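Local coordinates for protein putative serine phosphatase (Pseudomonas aeruginosa, PDB 6K4E) that probably removes phosphate from serine or threonine residues of a partner protein, as a magnesium-binding PP2C-type phosphatase domain of the SiaABC biofilm signalling pathway, at residues 230-244 with 287-301. Numbering follows the deposited sequence.
Sequences GWTFYLSTDGFLDQA and HPQRDDITILSFRFD. With MG (magnesium ion), chain F; MG (magnesium ion), chain H.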
ATOM      1  N   GLY B 230      -6.982  -4.067 -36.631  1.00 53.70           N
ATOM      2  CA  GLY B 230      -7.685  -5.349 -36.654  1.00 52.54           C
ATOM      3  C   GLY B 230      -7.122  -6.368 -35.679  1.00 52.21           C
ATOM      4  O   GLY B 230      -7.482  -7.547 -35.723  1.00 52.58           O
ATOM      5  N   TRP B 231      -6.262  -5.895 -34.762  1.00 45.23           N
ATOM      6  CA  TRP B 231      -5.616  -6.704 -33.733  1.00 42.26           C
ATOM      7  C   TRP B 231      -6.118  -6.377 -32.353  1.00 45.48           C
ATOM      8  O   TRP B 231      -6.207  -5.203 -31.968  1.00 46.11           O
ATOM      9  CB  TRP B 231      -4.066  -6.545 -33.803  1.00 39.42           C
ATOM     10  CG  TRP B 231      -3.456  -7.261 -34.967  1.00 39.36           C
ATOM     11  CD1 TRP B 231      -3.477  -6.871 -36.276  1.00 42.49           C
ATOM     12  CD2 TRP B 231      -2.790  -8.526 -34.930  1.00 39.51           C
ATOM     13  NE1 TRP B 231      -2.853  -7.811 -37.056  1.00 42.20           N
ATOM     14  CE2 TRP B 231      -2.409  -8.835 -36.253  1.00 43.38           C
ATOM     15  CE3 TRP B 231      -2.471  -9.439 -33.895  1.00 40.63           C
ATOM     16  CZ2 TRP B 231      -1.728 -10.015 -36.573  1.00 43.77           C
ATOM     17  CZ3 TRP B 231      -1.800 -10.612 -34.211  1.00 42.04           C
ATOM     18  CH2 TRP B 231      -1.438 -10.894 -35.535  1.00 43.77           C
ATOM     19  N   THR B 232      -6.411  -7.431 -31.579  1.00 41.48           N
ATOM     20  CA  THR B 232      -6.826  -7.310 -30.178  1.00 38.84           C
ATOM     21  C   THR B 232      -5.655  -7.828 -29.357  1.00 41.73           C
ATOM     22  O   THR B 232      -5.038  -8.822 -29.736  1.00 39.97           O
ATOM     23  CB  THR B 232      -8.170  -8.034 -29.894  1.00 39.91           C
ATOM     24  OG1 THR B 232      -9.127  -7.621 -30.864  1.00 42.32           O
ATOM     25  CG2 THR B 232      -8.725  -7.694 -28.532  1.00 39.33           C
ATOM     26  N   PHE B 233      -5.313  -7.110 -28.287  1.00 36.89           N
ATOM     27  CA  PHE B 233      -4.199  -7.416 -27.401  1.00 35.39           C
ATOM     28  C   PHE B 233      -4.752  -7.821 -26.064  1.00 39.29           C
ATOM     29  O   PHE B 233      -5.867  -7.422 -25.726  1.00 36.88           O
ATOM     30  CB  PHE B 233      -3.239  -6.213 -27.263  1.00 36.06           C
ATOM     31  CG  PHE B 233      -2.576  -5.822 -28.564  1.00 37.22           C
ATOM     32  CD1 PHE B 233      -3.194  -4.934 -29.437  1.00 40.28           C
ATOM     33  CD2 PHE B 233      -1.375  -6.403 -28.955  1.00 39.83           C
ATOM     34  CE1 PHE B 233      -2.615  -4.619 -30.664  1.00 41.90           C
ATOM     35  CE2 PHE B 233      -0.795  -6.087 -30.191  1.00 43.33           C
ATOM     36  CZ  PHE B 233      -1.414  -5.182 -31.025  1.00 41.31           C
ATOM     37  N   TYR B 234      -4.026  -8.711 -25.352  1.00 35.05           N
ATOM     38  CA  TYR B 234      -4.508  -9.273 -24.104  1.00 34.01           C
ATOM     39  C   TYR B 234      -3.393  -9.393 -23.134  1.00 38.31           C
ATOM     40  O   TYR B 234      -2.369 -10.001 -23.430  1.00 36.95           O
ATOM     41  CB  TYR B 234      -5.100 -10.682 -24.313  1.00 35.48           C
ATOM     42  CG  TYR B 234      -6.167 -10.755 -25.369  1.00 33.61           C
ATOM     43  CD1 TYR B 234      -5.836 -10.951 -26.708  1.00 33.63           C
ATOM     44  CD2 TYR B 234      -7.519 -10.636 -25.034  1.00 33.42           C
ATOM     45  CE1 TYR B 234      -6.824 -11.030 -27.688  1.00 31.20           C
ATOM     46  CE2 TYR B 234      -8.509 -10.666 -26.013  1.00 33.55           C
ATOM     47  CZ  TYR B 234      -8.153 -10.892 -27.328  1.00 37.44           C
ATOM     48  OH  TYR B 234      -9.117 -10.938 -28.279  1.00 44.95           O
ATOM     49  N   LEU B 235      -3.616  -8.837 -21.945  1.00 37.73           N
ATOM     50  CA  LEU B 235      -2.673  -8.870 -20.846  1.00 38.08           C
ATOM     51  C   LEU B 235      -3.374  -9.610 -19.742  1.00 38.99           C
ATOM     52  O   LEU B 235      -4.303  -9.076 -19.164  1.00 38.24           O
ATOM     53  CB  LEU B 235      -2.316  -7.433 -20.407  1.00 38.54           C
ATOM     54  CG  LEU B 235      -1.260  -6.728 -21.255  1.00 44.82           C
ATOM     55  CD1 LEU B 235      -1.157  -5.246 -20.881  1.00 46.36           C
ATOM     56  CD2 LEU B 235       0.121  -7.394 -21.115  1.00 44.75           C
ATOM     57  N   SER B 236      -2.937 -10.827 -19.443  1.00 35.06           N
ATOM     58  CA  SER B 236      -3.559 -11.603 -18.387  1.00 35.44           C
ATOM     59  C   SER B 236      -2.524 -12.049 -17.369  1.00 38.55           C
ATOM     60  O   SER B 236      -1.418 -12.402 -17.744  1.00 37.34           O
ATOM     61  CB  SER B 236      -4.251 -12.834 -18.977  1.00 38.94           C
ATOM     62  OG  SER B 236      -4.651 -13.742 -17.962  1.00 43.20           O
ATOM     63  N   THR B 237      -2.912 -12.120 -16.089  1.00 35.10           N
ATOM     64  CA  THR B 237      -2.049 -12.700 -15.044  1.00 33.05           C
ATOM     65  C   THR B 237      -2.200 -14.216 -15.156  1.00 37.61           C
ATOM     66  O   THR B 237      -3.033 -14.692 -15.938  1.00 37.36           O
ATOM     67  CB  THR B 237      -2.430 -12.182 -13.646  1.00 33.53           C
ATOM     68  OG1 THR B 237      -3.811 -12.477 -13.398  1.00 33.75           O
ATOM     69  CG2 THR B 237      -2.195 -10.653 -13.493  1.00 30.79           C
ATOM     70  N   ASP B 238      -1.411 -14.998 -14.378  1.00 33.82           N
ATOM     71  CA  ASP B 238      -1.514 -16.449 -14.464  1.00 33.57           C
ATOM     72  C   ASP B 238      -2.862 -17.055 -13.975  1.00 36.49           C
ATOM     73  O   ASP B 238      -3.137 -18.202 -14.275  1.00 37.04           O
ATOM     74  CB  ASP B 238      -0.321 -17.105 -13.723  1.00 35.23           C
ATOM     75  CG  ASP B 238      -0.237 -16.788 -12.251  1.00 48.11           C
ATOM     76  OD1 ASP B 238      -1.200 -16.171 -11.714  1.00 47.36           O
ATOM     77  OD2 ASP B 238       0.786 -17.153 -11.624  1.00 56.12           O
ATOM     78  N   GLY B 239      -3.615 -16.327 -13.158  1.00 32.53           N
ATOM     79  CA  GLY B 239      -4.833 -16.830 -12.528  1.00 31.82           C
ATOM     80  C   GLY B 239      -5.851 -17.525 -13.412  1.00 35.17           C
ATOM     81  O   GLY B 239      -6.346 -18.592 -13.060  1.00 33.68           O
ATOM     82  N   PHE B 240      -6.215 -16.906 -14.540  1.00 31.58           N
ATOM     83  CA  PHE B 240      -7.179 -17.446 -15.507  1.00 30.94           C
ATOM     84  C   PHE B 240      -6.598 -18.731 -16.143  1.00 38.18           C
ATOM     85  O   PHE B 240      -7.325 -19.717 -16.317  1.00 38.36           O
ATOM     86  CB  PHE B 240      -7.477 -16.386 -16.617  1.00 30.64           C
ATOM     87  CG  PHE B 240      -8.669 -16.697 -17.503  1.00 33.67           C
ATOM     88  CD1 PHE B 240      -8.575 -17.628 -18.533  1.00 37.35           C
ATOM     89  CD2 PHE B 240      -9.890 -16.042 -17.316  1.00 35.73           C
ATOM     90  CE1 PHE B 240      -9.681 -17.906 -19.344  1.00 39.01           C
ATOM     91  CE2 PHE B 240     -10.989 -16.325 -18.133  1.00 38.41           C
ATOM     92  CZ  PHE B 240     -10.878 -17.249 -19.140  1.00 37.80           C
ATOM     93  N   LEU B 241      -5.288 -18.709 -16.494  1.00 35.21           N
ATOM     94  CA  LEU B 241      -4.630 -19.850 -17.175  1.00 36.62           C
ATOM     95  C   LEU B 241      -4.364 -20.968 -16.197  1.00 41.34           C
ATOM     96  O   LEU B 241      -4.208 -22.108 -16.612  1.00 45.37           O
ATOM     97  CB  LEU B 241      -3.304 -19.416 -17.881  1.00 36.72           C
ATOM     98  CG  LEU B 241      -3.453 -18.588 -19.182  1.00 39.57           C
ATOM     99  CD1 LEU B 241      -3.676 -17.084 -18.889  1.00 37.31           C
ATOM    100  CD2 LEU B 241      -2.220 -18.701 -20.021  1.00 43.41           C
ATOM    101  N   ASP B 242      -4.333 -20.661 -14.913  1.00 36.05           N
ATOM    102  CA  ASP B 242      -4.105 -21.661 -13.867  1.00 36.57           C
ATOM    103  C   ASP B 242      -5.393 -22.184 -13.283  1.00 36.55           C
ATOM    104  O   ASP B 242      -5.350 -23.118 -12.492  1.00 38.14           O
ATOM    105  CB  ASP B 242      -3.186 -21.096 -12.757  1.00 39.03           C
ATOM    106  CG  ASP B 242      -1.743 -20.857 -13.181  1.00 46.10           C
ATOM    107  OD1 ASP B 242      -1.361 -21.305 -14.297  1.00 41.90           O
ATOM    108  OD2 ASP B 242      -0.992 -20.257 -12.390  1.00 44.94           O
ATOM    109  N   GLN B 243      -6.539 -21.607 -13.661  1.00 31.76           N
ATOM    110  CA  GLN B 243      -7.825 -22.068 -13.135  1.00 31.99           C
ATOM    111  C   GLN B 243      -8.055 -23.544 -13.399  1.00 38.71           C
ATOM    112  O   GLN B 243      -8.148 -23.954 -14.565  1.00 37.95           O
ATOM    113  CB  GLN B 243      -8.998 -21.270 -13.688  1.00 32.43           C
ATOM    114  CG  GLN B 243     -10.363 -21.656 -13.049  1.00 37.45           C
ATOM    115  CD  GLN B 243     -10.367 -21.561 -11.529  1.00 56.99           C
ATOM    116  OE1 GLN B 243     -10.088 -20.511 -10.941  1.00 55.40           O
ATOM    117  NE2 GLN B 243     -10.597 -22.680 -10.865  1.00 38.25           N
ATOM    118  N   ALA B 244      -8.159 -24.331 -12.307  1.00 34.55           N
ATOM    119  CA  ALA B 244      -8.431 -25.750 -12.360  1.00 36.24           C
ATOM    120  C   ALA B 244      -9.887 -25.971 -12.838  1.00 43.40           C
ATOM    121  O   ALA B 244     -10.748 -25.137 -12.585  1.00 42.84           O
ATOM    122  CB  ALA B 244      -8.235 -26.340 -10.978  1.00 37.99           C
ATOM    123  N   HIS B 287     -15.172 -26.472  -9.175  1.00 44.85           N
ATOM    124  CA  HIS B 287     -13.842 -26.164  -8.633  1.00 44.58           C
ATOM    125  C   HIS B 287     -13.770 -24.768  -8.033  1.00 50.22           C
ATOM    126  O   HIS B 287     -14.207 -23.809  -8.676  1.00 48.57           O
ATOM    127  CB  HIS B 287     -12.752 -26.288  -9.697  1.00 44.20           C
ATOM    128  CG  HIS B 287     -12.435 -27.692 -10.063  1.00 48.55           C
ATOM    129  ND1 HIS B 287     -13.221 -28.398 -10.957  1.00 51.11           N
ATOM    130  CD2 HIS B 287     -11.430 -28.487  -9.640  1.00 50.04           C
ATOM    131  CE1 HIS B 287     -12.660 -29.589 -11.062  1.00 50.65           C
ATOM    132  NE2 HIS B 287     -11.576 -29.686 -10.294  1.00 50.76           N
ATOM    133  N   PRO B 288     -13.168 -24.609  -6.835  1.00 48.60           N
ATOM    134  CA  PRO B 288     -13.005 -23.253  -6.283  1.00 47.74           C
ATOM    135  C   PRO B 288     -12.062 -22.434  -7.157  1.00 49.61           C
ATOM    136  O   PRO B 288     -11.302 -23.012  -7.952  1.00 47.39           O
ATOM    137  CB  PRO B 288     -12.373 -23.507  -4.904  1.00 49.99           C
ATOM    138  CG  PRO B 288     -11.667 -24.817  -5.052  1.00 55.86           C
ATOM    139  CD  PRO B 288     -12.573 -25.628  -5.941  1.00 51.71           C
ATOM    140  N   GLN B 289     -12.139 -21.092  -7.044  1.00 45.92           N
ATOM    141  CA  GLN B 289     -11.234 -20.202  -7.764  1.00 43.93           C
ATOM    142  C   GLN B 289      -9.867 -20.408  -7.100  1.00 48.60           C
ATOM    143  O   GLN B 289      -9.743 -20.365  -5.876  1.00 47.90           O
ATOM    144  CB  GLN B 289     -11.693 -18.742  -7.679  1.00 44.33           C
ATOM    145  CG  GLN B 289     -10.968 -17.831  -8.668  1.00 50.80           C
ATOM    146  CD  GLN B 289     -11.409 -16.403  -8.567  1.00 49.64           C
ATOM    147  OE1 GLN B 289     -12.536 -16.112  -8.213  1.00 51.14           O
ATOM    148  NE2 GLN B 289     -10.533 -15.474  -8.884  1.00 37.99           N
ATOM    149  N   ARG B 290      -8.885 -20.744  -7.913  1.00 46.34           N
ATOM    150  CA  ARG B 290      -7.530 -21.099  -7.494  1.00 46.36           C
ATOM    151  C   ARG B 290      -6.652 -19.881  -7.177  1.00 46.56           C
ATOM    152  O   ARG B 290      -5.818 -19.953  -6.284  1.00 46.07           O
ATOM    153  CB  ARG B 290      -6.906 -21.982  -8.613  1.00 48.22           C
ATOM    154  CG  ARG B 290      -5.705 -22.758  -8.186  1.00 64.03           C
ATOM    155  CD  ARG B 290      -5.576 -24.052  -8.938  1.00 73.11           C
ATOM    156  NE  ARG B 290      -4.811 -24.958  -8.101  1.00 85.75           N
ATOM    157  CZ  ARG B 290      -4.632 -26.248  -8.341  1.00104.28           C
ATOM    158  NH1 ARG B 290      -5.159 -26.810  -9.421  1.00 96.95           N
ATOM    159  NH2 ARG B 290      -3.922 -26.991  -7.503  1.00 86.22           N
ATOM    160  N   ASP B 291      -6.832 -18.770  -7.930  1.00 39.91           N
ATOM    161  CA  ASP B 291      -6.014 -17.563  -7.803  1.00 38.11           C
ATOM    162  C   ASP B 291      -6.800 -16.333  -8.282  1.00 40.93           C
ATOM    163  O   ASP B 291      -7.915 -16.460  -8.802  1.00 39.29           O
ATOM    164  CB  ASP B 291      -4.715 -17.740  -8.646  1.00 38.87           C
ATOM    165  CG  ASP B 291      -3.633 -16.705  -8.406  1.00 41.47           C
ATOM    166  OD1 ASP B 291      -3.718 -15.976  -7.390  1.00 42.42           O
ATOM    167  OD2 ASP B 291      -2.692 -16.633  -9.218  1.00 44.38           O
ATOM    168  N   ASP B 292      -6.249 -15.139  -8.027  1.00 36.30           N
ATOM    169  CA  ASP B 292      -6.820 -13.883  -8.487  1.00 35.73           C
ATOM    170  C   ASP B 292      -6.780 -13.906 -10.015  1.00 40.67           C
ATOM    171  O   ASP B 292      -5.784 -14.349 -10.611  1.00 39.62           O
ATOM    172  CB  ASP B 292      -5.974 -12.711  -7.970  1.00 36.55           C
ATOM    173  CG  ASP B 292      -5.938 -12.613  -6.478  1.00 42.15           C
ATOM    174  OD1 ASP B 292      -6.993 -12.731  -5.866  1.00 43.10           O
ATOM    175  OD2 ASP B 292      -4.843 -12.400  -5.925  1.00 39.99           O
ATOM    176  N   ILE B 293      -7.865 -13.473 -10.642  1.00 37.45           N
ATOM    177  CA  ILE B 293      -7.971 -13.428 -12.094  1.00 36.67           C
ATOM    178  C   ILE B 293      -7.982 -11.960 -12.577  1.00 41.22           C
ATOM    179  O   ILE B 293      -8.617 -11.108 -11.962  1.00 41.63           O
ATOM    180  CB  ILE B 293      -9.212 -14.256 -12.584  1.00 39.36           C
ATOM    181  CG1 ILE B 293      -9.020 -15.761 -12.275  1.00 39.30           C
ATOM    182  CG2 ILE B 293      -9.513 -14.034 -14.080  1.00 40.70           C
ATOM    183  CD1 ILE B 293     -10.264 -16.616 -12.234  1.00 32.48           C
ATOM    184  N   THR B 294      -7.226 -11.675 -13.653  1.00 37.87           N
ATOM    185  CA  THR B 294      -7.175 -10.381 -14.328  1.00 37.65           C
ATOM    186  C   THR B 294      -6.880 -10.604 -15.774  1.00 41.99           C
ATOM    187  O   THR B 294      -5.945 -11.322 -16.107  1.00 42.50           O
ATOM    188  CB  THR B 294      -6.124  -9.395 -13.767  1.00 38.71           C
ATOM    189  OG1 THR B 294      -6.177  -9.434 -12.353  1.00 33.74           O
ATOM    190  CG2 THR B 294      -6.383  -7.925 -14.242  1.00 35.83           C
ATOM    191  N   ILE B 295      -7.706  -9.991 -16.632  1.00 38.87           N
ATOM    192  CA  ILE B 295      -7.494  -9.928 -18.062  1.00 37.93           C
ATOM    193  C   ILE B 295      -7.796  -8.491 -18.470  1.00 40.03           C
ATOM    194  O   ILE B 295      -8.920  -8.041 -18.329  1.00 38.31           O
ATOM    195  CB  ILE B 295      -8.277 -10.958 -18.933  1.00 39.61           C
ATOM    196  CG1 ILE B 295      -7.984 -12.399 -18.518  1.00 39.38           C
ATOM    197  CG2 ILE B 295      -7.987 -10.725 -20.441  1.00 37.78           C
ATOM    198  CD1 ILE B 295      -8.633 -13.446 -19.499  1.00 48.59           C
ATOM    199  N   LEU B 296      -6.790  -7.791 -18.981  1.00 36.92           N
ATOM    200  CA  LEU B 296      -6.950  -6.450 -19.508  1.00 38.58           C
ATOM    201  C   LEU B 296      -6.700  -6.526 -20.999  1.00 42.07           C
ATOM    202  O   LEU B 296      -5.637  -6.969 -21.446  1.00 40.10           O
ATOM    203  CB  LEU B 296      -6.018  -5.440 -18.802  1.00 39.56           C
ATOM    204  CG  LEU B 296      -6.186  -3.950 -19.136  1.00 44.89           C
ATOM    205  CD1 LEU B 296      -7.655  -3.539 -19.258  1.00 45.50           C
ATOM    206  CD2 LEU B 296      -5.431  -3.091 -18.149  1.00 42.27           C
ATOM    207  N   SER B 297      -7.742  -6.202 -21.769  1.00 38.35           N
ATOM    208  CA  SER B 297      -7.672  -6.274 -23.210  1.00 37.21           C
ATOM    209  C   SER B 297      -7.872  -4.919 -23.781  1.00 39.12           C
ATOM    210  O   SER B 297      -8.566  -4.114 -23.184  1.00 39.97           O
ATOM    211  CB  SER B 297      -8.702  -7.258 -23.752  1.00 39.31           C
ATOM    212  OG  SER B 297      -8.691  -7.339 -25.169  1.00 40.22           O
ATOM    213  N   PHE B 298      -7.228  -4.664 -24.925  1.00 36.05           N
ATOM    214  CA  PHE B 298      -7.233  -3.411 -25.681  1.00 34.83           C
ATOM    215  C   PHE B 298      -7.060  -3.687 -27.163  1.00 38.70           C
ATOM    216  O   PHE B 298      -6.472  -4.691 -27.537  1.00 34.98           O
ATOM    217  CB  PHE B 298      -6.162  -2.451 -25.153  1.00 34.82           C
ATOM    218  CG  PHE B 298      -4.733  -2.945 -25.179  1.00 33.87           C
ATOM    219  CD1 PHE B 298      -4.247  -3.789 -24.183  1.00 33.24           C
ATOM    220  CD2 PHE B 298      -3.856  -2.521 -26.160  1.00 33.84           C
ATOM    221  CE1 PHE B 298      -2.906  -4.221 -24.192  1.00 32.61           C
ATOM    222  CE2 PHE B 298      -2.526  -2.958 -26.168  1.00 36.00           C
ATOM    223  CZ  PHE B 298      -2.050  -3.794 -25.177  1.00 31.78           C
ATOM    224  N   ARG B 299      -7.633  -2.845 -28.014  1.00 39.88           N
ATOM    225  CA  ARG B 299      -7.586  -3.084 -29.445  1.00 41.84           C
ATOM    226  C   ARG B 299      -7.172  -1.838 -30.211  1.00 50.36           C
ATOM    227  O   ARG B 299      -7.573  -0.734 -29.845  1.00 49.27           O
ATOM    228  CB  ARG B 299      -8.966  -3.596 -29.910  1.00 42.94           C
ATOM    229  CG  ARG B 299      -9.137  -3.705 -31.412  1.00 46.47           C
ATOM    230  CD  ARG B 299     -10.356  -4.494 -31.752  1.00 53.19           C
ATOM    231  NE  ARG B 299     -10.709  -4.349 -33.161  1.00 59.87           N
ATOM    232  CZ  ARG B 299     -10.610  -5.316 -34.064  1.00 68.98           C
ATOM    233  NH1 ARG B 299     -10.139  -6.511 -33.720  1.00 57.39           N
ATOM    234  NH2 ARG B 299     -10.975  -5.098 -35.319  1.00 49.71           N
ATOM    235  N   PHE B 300      -6.365  -2.026 -31.280  1.00 50.30           N
ATOM    236  CA  PHE B 300      -5.974  -0.933 -32.159  1.00 51.62           C
ATOM    237  C   PHE B 300      -6.808  -0.977 -33.427  1.00 55.91           C
ATOM    238  O   PHE B 300      -6.928  -2.027 -34.057  1.00 55.52           O
ATOM    239  CB  PHE B 300      -4.454  -0.880 -32.456  1.00 53.76           C
ATOM    240  CG  PHE B 300      -4.078   0.372 -33.230  1.00 55.83           C
ATOM    241  CD1 PHE B 300      -4.096   1.624 -32.616  1.00 58.46           C
ATOM    242  CD2 PHE B 300      -3.789   0.306 -34.593  1.00 57.12           C
ATOM    243  CE1 PHE B 300      -3.814   2.783 -33.345  1.00 60.58           C
ATOM    244  CE2 PHE B 300      -3.510   1.467 -35.321  1.00 60.72           C
ATOM    245  CZ  PHE B 300      -3.520   2.697 -34.694  1.00 59.47           C
ATOM    246  N   ASP B 301      -7.428   0.173 -33.747  1.00 55.12           N
ATOM    247  CA  ASP B 301      -8.324   0.471 -34.872  1.00 85.49           C
ATOM    248  C   ASP B 301      -9.292  -0.664 -35.214  1.00104.23           C
ATOM    249  O   ASP B 301     -10.310  -0.814 -34.540  1.00 60.08           O
ATOM    250  CB  ASP B 301      -7.536   0.928 -36.106  1.00 88.41           C
ATOM    251  CG  ASP B 301      -7.311   2.431 -36.185  1.00101.42           C
ATOM    252  OD1 ASP B 301      -7.052   3.052 -35.127  1.00101.75           O
ATOM    253  OD2 ASP B 301      -7.375   2.984 -37.309  1.00109.53           O
TER
HETATM  254 MG    MG F 701      -1.442 -15.190  -9.602  1.00 49.73          MG
HETATM  255 MG    MG H 703       2.894 -17.642 -12.237  1.00 43.14          MG
HETATM  256  O   HOH W   1      -5.661 -13.844 -14.878  1.00 37.30           O
HETATM  257  O   HOH W   2       0.276 -16.138  -8.961  1.00 30.15           O
HETATM  258  O   HOH W   3      -7.527 -19.473 -10.767  1.00 49.23           O
HETATM  259  O   HOH W   4      -1.756 -19.276 -10.065  1.00 39.89           O
HETATM  260  O   HOH W   5      -4.865 -25.760 -11.993  1.00 56.79           O
HETATM  261  O   HOH W   6      -1.539 -14.716  -7.549  1.00 35.59           O
HETATM  262  O   HOH W   7      -3.114 -13.891 -10.439  1.00 34.46           O
HETATM  263  O   HOH W   8       2.622 -18.962 -10.386  1.00 59.71           O
HETATM  264  O   HOH W   9       3.719 -16.501 -10.366  1.00 48.10           O
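Phe-233 CB sits over one face of the Phe-298 ring, 3.5 Å from its centroid. The ring planes are 16° from parallel, but their centroids are offset, so CB rather than the Phe-233 ring covers Phe-298. Phe-298 CG stands between its own backbone N and carbonyl carbon (chi1 59°), which swings the ring back under Phe-233. Leu-235 CD1 reaches Phe-298 CE1 at 3.9 Å. On the other face of the sheet, Ile-295 CD1 covers one face of the Phe-240 ring, and Ile-293 CG2 meets that ring at its edge. Strands 231-236 and 293-300 are antiparallel neighbours in one of the two sheets of the PP2C beta-sandwich. Phe-298 and Leu-296 face strand 105-113 of the other sheet. Phe-233 O accepts two hydrogen bonds: Ser-297 OG (2.9 Å) lies nearly in line with the C=O, Phe-298 N well above the carbonyl plane. At one end, Arg-299 NH1 donates in its guanidinium plane to Thr-232 OG1 (3.2 Å), which also bonds Ala-265 O. Past the other end, Gln-243 NE2 donates to Pro-288 O (3.0 Å), and its OE1 accepts from Arg-290 N. Asp-238 OD1 (2.3 Å), Asp-291 OD2 (1.9 Å) and Asp-112 bind one magnesium ion. The first two carboxylate planes are 62° apart. Asp-238 OD2 binds a second magnesium, bridging the pair.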